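D-glucosaminate-6-phosphate ammonia lyase (Salmonella typhimurium, PDB 7LCE) belongs to the selenocysteine synthase-like branch of the pyridoxal-phosphate-dependent aminotransferase superfamily and carries its cofactor covalently bound. Local coordinates at residues A[27-31]-A[32-36]; A[168-171]-A[172-176]; A[355-358]-A[359-363]. All blocks are in the same frame, centred on the assembly; numbering follows the deposited sequence.

Contact 1 of 3, residues A[27-31]-A[32-36]; sequences SSVAP and EVMQA
Met-34 reaches back from the first turn of helix 31-41 to lie across Val-29, the residue before the N-cap. Its CB lies near the carbonyl oxygens of Pro-31 and Ala-30. CG leaves beside the backbone N (chi1 -75°) and comes 3.7 Å from Val-29 CG1. A bend at chi2 (-45°) brings SD equally close to that methyl, with the two side chains at about a right angle. The flexible thioether can follow the shape of the branched valine, and it also packs on Ala-41 of the second subunit. Val-29 CG1 meets Val-33 as well, at 3.8 Å from its CB. In the backbone, Met-34 N donates to Ala-30 O over 3.1 Å, and Gln-35 N donates to Pro-31 O over 3.0 Å. Pro-31 suits the first turn, where its missing N-H costs no helical bond. On the solvent side the bent Glu-32 chain brings OE1 to 3.6 Å from both Ala-30 CB and Pro-31 CD; its negative charge would probably interact favourably with the helix dipole. Val-29 O accepts from Ser-42 OG of the second subunit. The arrangement is a helix N-terminus with Ala-30 as N-cap and proline next, set at a subunit interface.

Contact 2 of 3, residues A[168-171]-A[172-176]; sequences GMLS and IDDFV
A capping box opens helix 172-181, with Ser-171 as the N-cap and Asp-174 three residues on. Ser-171 N donates to Asp-174 OD2 over 3.2 Å, meeting that oxygen on its anti side and 20° out of the carboxylate plane. In return, Asp-174 N gives a weak bond of 3.3 Å to Ser-171 OG. The serine hydroxyl also donates weakly to Asp-174 OD2, at 3.0 Å, so one carboxylate oxygen is gripped by both the backbone and the side chain of the cap. Serine suits this place because OG, between the backbone N and the carbonyl carbon (chi1 66°), can face the first-turn N-H. Asp-174 is short enough to fold back, and its negative charge would probably be favoured near the positive end of the helix dipole; its OD1 has a long, weak ion pair with Arg-142. The helix is the crossover between neighbouring parallel strands 153-159 and 186-189 of the mixed sheet, a beta-alpha-beta unit. Leu-170 crosses Asp-174 at about a right angle; Leu-170 CD2 lies 3.7 Å from Asp-174 OD2, and Leu-170 CB 4.2 Å from Phe-175 CE1. Ser-171 O approaches the Phe-175 ring at its edge, and Tyr-158 packs edge-to-face with this ring.

Contact 3 of 3, residues A[355-358]-A[359-363]; sequences LIVA and RLREI
Val-357 O accepts the backbone N-H of Arg-361 over 2.8 Å, with an N-H...O angle of 153°, and the same oxygen lies over one face of that arginine's guanidinium group, offset toward the rim. The side chain gets there by starting anti to the backbone N (chi1 -165°), running out straight and then turning back at chi3. NH2 thereby comes 3.4 Å from Val-357 CG1, and NH1 lies 3.7 Å from Ala-358 CA. The charged end thus lies back along the preceding turn, beside the Val-357 methyl, while the residue stays largely in solvent, a place that suits a long chain with a polar tip. The small methyl of Ala-358 adds little bulk beside it. These are i to i+3 and i to i+4 contacts of a regular alpha helix, and helix 352-365 is amphipathic: Glu-362 N bonds to Ala-358 O, also over 2.8 Å, on the polar side, whereas Ile-356 and Leu-360 form part of the buried side. There Ile-356 CG2 lies 4.3 Å from Leu-360 CD1. Leu-360 packs on Val-318 and Leu-322 of helix 315-324, and Val-357 on Val-276 and Ile-280 of helix 270-282. Arg-359 NH1 forms a salt bridge with Glu-362 OE1 at 3.4 Å, while Ile-363 CG1 lies over one face of the Arg-359 guanidinium, toward its rim.

The three contacts follow one another along the chain and touch nowhere. Contacts 1 and 2 both mark helix starts, the second with a capping box; their centres are 37 Å apart, on opposite sides of the chain's centre. Contact 3, inside a C-terminal helix, lies 29 Å from contact 1 and 47 Å from contact 2, centre to centre. Contact 1 alone meets another subunit, and its Ser-27 touches Ala-212, next to the cofactor-bearing Lys-213, which places this loop beside what is probably the active site. The calcium ion nearest each contact is about 5 Å from the side chain of Ile-172, about 10 Å from that of Val-33 and about 14 Å from that of Leu-360.

Contact 1 of 3, residues A[27-31]-A[32-36]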
loop_
_atom_site.group_PDB
_atom_site.type_symbol
_atom_site.label_atom_id
_atom_site.label_comp_id
_atom_site.label_asym_id
_atom_site.label_seq_id
_atom_site.Cartn_x
_atom_site.Cartn_y
_atom_site.Cartn_z
ATOM N N SER A 27 -22.124 -46.141 -1.390
ATOM C CA SER A 27 -23.257 -46.929 -0.919
ATOM C C SER A 27 -23.922 -47.676 -2.067
ATOM O O SER A 27 -23.659 -47.427 -3.247
ATOM C CB SER A 27 -24.287 -46.039 -0.219
ATOM O OG SER A 27 -24.802 -45.063 -1.111
ATOM N N SER A 28 -24.796 -48.613 -1.689
ATOM C CA SER A 28 -25.632 -49.377 -2.611
ATOM C C SER A 28 -27.090 -49.036 -2.333
ATOM O O SER A 28 -27.623 -49.388 -1.275
ATOM C CB SER A 28 -25.388 -50.877 -2.459
ATOM O OG SER A 28 -26.197 -51.616 -3.359
ATOM N N VAL A 29 -27.741 -48.371 -3.287
ATOM C CA VAL A 29 -29.110 -47.916 -3.078
ATOM C C VAL A 29 -30.071 -49.096 -3.127
ATOM O O VAL A 29 -29.914 -50.021 -3.937
ATOM C CB VAL A 29 -29.479 -46.850 -4.123
ATOM C CG1 VAL A 29 -30.847 -46.260 -3.819
ATOM C CG2 VAL A 29 -28.421 -45.759 -4.158
ATOM N N ALA A 30 -31.073 -49.071 -2.250
ATOM C CA ALA A 30 -32.082 -50.117 -2.218
ATOM C C ALA A 30 -32.960 -50.051 -3.468
ATOM O O ALA A 30 -33.215 -48.967 -4.002
ATOM C CB ALA A 30 -32.947 -49.991 -0.969
ATOM N N PRO A 31 -33.433 -51.202 -3.956
ATOM C CA PRO A 31 -34.263 -51.191 -5.175
ATOM C C PRO A 31 -35.558 -50.405 -5.040
ATOM O O PRO A 31 -35.989 -49.775 -6.014
ATOM C CB PRO A 31 -34.529 -52.683 -5.424
ATOM C CG PRO A 31 -33.403 -53.387 -4.741
ATOM C CD PRO A 31 -33.110 -52.570 -3.519
ATOM N N GLU A 32 -36.200 -50.429 -3.868
ATOM C CA GLU A 32 -37.421 -49.646 -3.691
ATOM C C GLU A 32 -37.150 -48.152 -3.822
ATOM O O GLU A 32 -37.990 -47.405 -4.335
ATOM C CB GLU A 32 -38.072 -49.955 -2.339
ATOM C CG GLU A 32 -38.254 -51.437 -2.034
ATOM C CD GLU A 32 -37.170 -51.999 -1.134
ATOM O OE1 GLU A 32 -35.973 -51.851 -1.464
ATOM O OE2 GLU A 32 -37.519 -52.589 -0.090
ATOM N N VAL A 33 -35.981 -47.696 -3.366
ATOM C CA VAL A 33 -35.653 -46.279 -3.479
ATOM C C VAL A 33 -35.388 -45.903 -4.933
ATOM O O VAL A 33 -35.822 -44.844 -5.403
ATOM C CB VAL A 33 -34.460 -45.936 -2.570
ATOM C CG1 VAL A 33 -34.106 -44.468 -2.686
ATOM C CG2 VAL A 33 -34.788 -46.283 -1.128
ATOM N N MET A 34 -34.683 -46.764 -5.675
ATOM C CA MET A 34 -34.420 -46.472 -7.081
ATOM C C MET A 34 -35.698 -46.502 -7.910
ATOM O O MET A 34 -35.775 -45.828 -8.945
ATOM C CB MET A 34 -33.387 -47.444 -7.650
ATOM C CG MET A 34 -31.958 -47.157 -7.207
ATOM S SD MET A 34 -31.519 -45.404 -7.306
ATOM C CE MET A 34 -31.444 -45.153 -9.078
ATOM N N GLN A 35 -36.699 -47.281 -7.491
ATOM C CA GLN A 35 -37.998 -47.226 -8.154
ATOM C C GLN A 35 -38.591 -45.828 -8.051
ATOM O O GLN A 35 -39.102 -45.280 -9.036
ATOM C CB GLN A 35 -38.953 -48.250 -7.541
ATOM C CG GLN A 35 -38.686 -49.695 -7.914
ATOM C CD GLN A 35 -39.742 -50.633 -7.359
ATOM O OE1 GLN A 35 -40.828 -50.202 -6.966
ATOM N NE2 GLN A 35 -39.428 -51.923 -7.322
ATOM N N ALA A 36 -38.534 -45.237 -6.856
ATOM C CA ALA A 36 -39.023 -43.875 -6.672
ATOM C C ALA A 36 -38.161 -42.873 -7.427
ATOM O O ALA A 36 -38.671 -41.875 -7.951
ATOM C CB ALA A 36 -39.065 -43.533 -5.183
#

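Contact 2 of 3, residues A[168-171]-A[172-176]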
loop_
_atom_site.group_PDB
_atom_site.type_symbol
_atom_site.label_atom_id
_atom_site.label_comp_id
_atom_site.label_asym_id
_atom_site.label_seq_id
_atom_site.Cartn_x
_atom_site.Cartn_y
_atom_site.Cartn_z
ATOM N N GLY A 168 -9.171 -33.869 24.174
ATOM C CA GLY A 168 -8.566 -32.558 24.250
ATOM C C GLY A 168 -9.318 -31.461 23.533
ATOM O O GLY A 168 -8.919 -30.292 23.634
ATOM N N MET A 169 -10.391 -31.789 22.825
ATOM C CA MET A 169 -11.162 -30.821 22.064
ATOM C C MET A 169 -12.372 -30.356 22.866
ATOM O O MET A 169 -12.787 -30.993 23.838
ATOM C CB MET A 169 -11.612 -31.416 20.728
ATOM C CG MET A 169 -10.466 -31.879 19.842
ATOM S SD MET A 169 -9.397 -30.537 19.289
ATOM C CE MET A 169 -7.973 -30.770 20.350
ATOM N N LEU A 170 -12.933 -29.226 22.444
ATOM C CA LEU A 170 -14.106 -28.673 23.100
ATOM C C LEU A 170 -15.348 -29.491 22.756
ATOM O O LEU A 170 -15.408 -30.192 21.742
ATOM C CB LEU A 170 -14.307 -27.215 22.690
ATOM C CG LEU A 170 -13.202 -26.249 23.112
ATOM C CD1 LEU A 170 -13.404 -24.886 22.472
ATOM C CD2 LEU A 170 -13.166 -26.127 24.624
ATOM N N SER A 171 -16.351 -29.391 23.622
ATOM C CA SER A 171 -17.600 -30.103 23.413
ATOM C C SER A 171 -18.521 -29.312 22.494
ATOM O O SER A 171 -18.334 -28.115 22.263
ATOM C CB SER A 171 -18.297 -30.362 24.747
ATOM O OG SER A 171 -18.715 -29.143 25.334
ATOM N N ILE A 172 -19.533 -30.005 21.964
ATOM C CA ILE A 172 -20.530 -29.339 21.129
ATOM C C ILE A 172 -21.272 -28.276 21.928
ATOM O O ILE A 172 -21.709 -27.261 21.371
ATOM C CB ILE A 172 -21.495 -30.376 20.520
ATOM C CG1 ILE A 172 -22.553 -29.690 19.652
ATOM C CG2 ILE A 172 -22.143 -31.219 21.612
ATOM C CD1 ILE A 172 -21.978 -28.929 18.477
ATOM N N ASP A 173 -21.414 -28.479 23.240
ATOM C CA ASP A 173 -22.071 -27.480 24.078
ATOM C C ASP A 173 -21.282 -26.178 24.097
ATOM O O ASP A 173 -21.866 -25.088 24.080
ATOM C CB ASP A 173 -22.248 -28.018 25.500
ATOM C CG ASP A 173 -23.167 -29.223 25.559
ATOM O OD1 ASP A 173 -24.181 -29.238 24.829
ATOM O OD2 ASP A 173 -22.874 -30.155 26.337
ATOM N N ASP A 174 -19.950 -26.272 24.132
ATOM C CA ASP A 174 -19.116 -25.075 24.152
ATOM C C ASP A 174 -19.335 -24.227 22.905
ATOM O O ASP A 174 -19.396 -22.994 22.986
ATOM C CB ASP A 174 -17.645 -25.469 24.282
ATOM C CG ASP A 174 -17.305 -26.006 25.660
ATOM O OD1 ASP A 174 -17.728 -25.393 26.665
ATOM O OD2 ASP A 174 -16.618 -27.048 25.734
ATOM N N PHE A 175 -19.454 -24.867 21.741
ATOM C CA PHE A 175 -19.684 -24.117 20.511
ATOM C C PHE A 175 -21.057 -23.453 20.503
ATOM O O PHE A 175 -21.187 -22.295 20.087
ATOM C CB PHE A 175 -19.519 -25.034 19.303
ATOM C CG PHE A 175 -18.110 -25.107 18.799
ATOM C CD1 PHE A 175 -17.178 -25.907 19.433
ATOM C CD2 PHE A 175 -17.712 -24.358 17.706
ATOM C CE1 PHE A 175 -15.879 -25.971 18.982
ATOM C CE2 PHE A 175 -16.415 -24.416 17.250
ATOM C CZ PHE A 175 -15.496 -25.225 17.888
ATOM N N VAL A 176 -22.093 -24.163 20.960
ATOM C CA VAL A 176 -23.438 -23.592 20.978
ATOM C C VAL A 176 -23.474 -22.342 21.848
ATOM O O VAL A 176 -24.026 -21.306 21.457
ATOM C CB VAL A 176 -24.463 -24.636 21.456
ATOM C CG1 VAL A 176 -25.846 -24.015 21.538
ATOM C CG2 VAL A 176 -24.474 -25.831 20.523
#

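Contact 3 of 3, residues A[355-358]-A[359-363]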
loop_
_atom_site.group_PDB
_atom_site.type_symbol
_atom_site.label_atom_id
_atom_site.label_comp_id
_atom_site.label_asym_id
_atom_site.label_seq_id
_atom_site.Cartn_x
_atom_site.Cartn_y
_atom_site.Cartn_z
ATOM N N LEU A 355 -19.399 -66.370 -2.161
ATOM C CA LEU A 355 -18.320 -66.095 -3.103
ATOM C C LEU A 355 -17.015 -65.786 -2.379
ATOM O O LEU A 355 -15.937 -66.189 -2.833
ATOM C CB LEU A 355 -18.717 -64.935 -4.015
ATOM C CG LEU A 355 -19.962 -65.181 -4.867
ATOM C CD1 LEU A 355 -20.352 -63.929 -5.637
ATOM C CD2 LEU A 355 -19.728 -66.348 -5.812
ATOM N N ILE A 356 -17.093 -65.085 -1.243
ATOM C CA ILE A 356 -15.884 -64.745 -0.495
ATOM C C ILE A 356 -15.210 -66.004 0.033
ATOM O O ILE A 356 -13.979 -66.125 0.003
ATOM C CB ILE A 356 -16.208 -63.755 0.640
ATOM C CG1 ILE A 356 -16.789 -62.460 0.073
ATOM C CG2 ILE A 356 -14.966 -63.456 1.458
ATOM C CD1 ILE A 356 -17.125 -61.430 1.131
ATOM N N VAL A 357 -16.002 -66.962 0.521
ATOM C CA VAL A 357 -15.427 -68.212 1.007
ATOM C C VAL A 357 -14.780 -68.979 -0.139
ATOM O O VAL A 357 -13.721 -69.596 0.027
ATOM C CB VAL A 357 -16.501 -69.055 1.717
ATOM C CG1 VAL A 357 -15.872 -70.275 2.361
ATOM C CG2 VAL A 357 -17.230 -68.221 2.757
ATOM N N ALA A 358 -15.401 -68.947 -1.321
ATOM C CA ALA A 358 -14.831 -69.635 -2.474
ATOM C C ALA A 358 -13.497 -69.021 -2.880
ATOM O O ALA A 358 -12.538 -69.745 -3.176
ATOM C CB ALA A 358 -15.815 -69.605 -3.643
ATOM N N ARG A 359 -13.413 -67.689 -2.903
ATOM C CA ARG A 359 -12.145 -67.048 -3.236
ATOM C C ARG A 359 -11.096 -67.339 -2.170
ATOM O O ARG A 359 -9.920 -67.547 -2.488
ATOM C CB ARG A 359 -12.335 -65.542 -3.396
ATOM C CG ARG A 359 -11.056 -64.789 -3.736
ATOM C CD ARG A 359 -10.662 -65.027 -5.189
ATOM N NE ARG A 359 -9.428 -64.342 -5.556
ATOM C CZ ARG A 359 -8.264 -64.949 -5.747
ATOM N NH1 ARG A 359 -8.145 -66.261 -5.643
ATOM N NH2 ARG A 359 -7.198 -64.221 -6.064
ATOM N N LEU A 360 -11.508 -67.367 -0.899
ATOM C CA LEU A 360 -10.583 -67.731 0.167
ATOM C C LEU A 360 -10.106 -69.165 -0.001
ATOM O O LEU A 360 -8.928 -69.470 0.224
ATOM C CB LEU A 360 -11.241 -67.544 1.533
ATOM C CG LEU A 360 -11.409 -66.114 2.046
ATOM C CD1 LEU A 360 -12.174 -66.115 3.360
ATOM C CD2 LEU A 360 -10.054 -65.445 2.208
ATOM N N ARG A 361 -11.009 -70.060 -0.400
ATOM C CA ARG A 361 -10.615 -71.442 -0.641
ATOM C C ARG A 361 -9.672 -71.538 -1.835
ATOM O O ARG A 361 -8.686 -72.283 -1.795
ATOM C CB ARG A 361 -11.858 -72.302 -0.869
ATOM C CG ARG A 361 -11.613 -73.796 -0.775
ATOM C CD ARG A 361 -12.913 -74.581 -0.886
ATOM N NE ARG A 361 -13.874 -74.255 0.160
ATOM C CZ ARG A 361 -15.002 -73.585 -0.047
ATOM N NH1 ARG A 361 -15.322 -73.125 -1.246
ATOM N NH2 ARG A 361 -15.829 -73.376 0.974
ATOM N N GLU A 362 -9.955 -70.785 -2.904
ATOM C CA GLU A 362 -9.079 -70.789 -4.073
ATOM C C GLU A 362 -7.697 -70.239 -3.737
ATOM O O GLU A 362 -6.682 -70.768 -4.207
ATOM C CB GLU A 362 -9.708 -69.983 -5.211
ATOM C CG GLU A 362 -8.905 -70.014 -6.504
ATOM C CD GLU A 362 -9.525 -69.170 -7.603
ATOM O OE1 GLU A 362 -10.342 -68.278 -7.285
ATOM O OE2 GLU A 362 -9.201 -69.406 -8.786
ATOM N N ILE A 363 -7.638 -69.177 -2.928
ATOM C CA ILE A 363 -6.350 -68.623 -2.518
ATOM C C ILE A 363 -5.559 -69.655 -1.726
ATOM O O ILE A 363 -4.330 -69.745 -1.843
ATOM C CB ILE A 363 -6.560 -67.327 -1.712
ATOM C CG1 ILE A 363 -7.051 -66.201 -2.620
ATOM C CG2 ILE A 363 -5.277 -66.908 -1.005
ATOM C CD1 ILE A 363 -7.570 -64.997 -1.870
#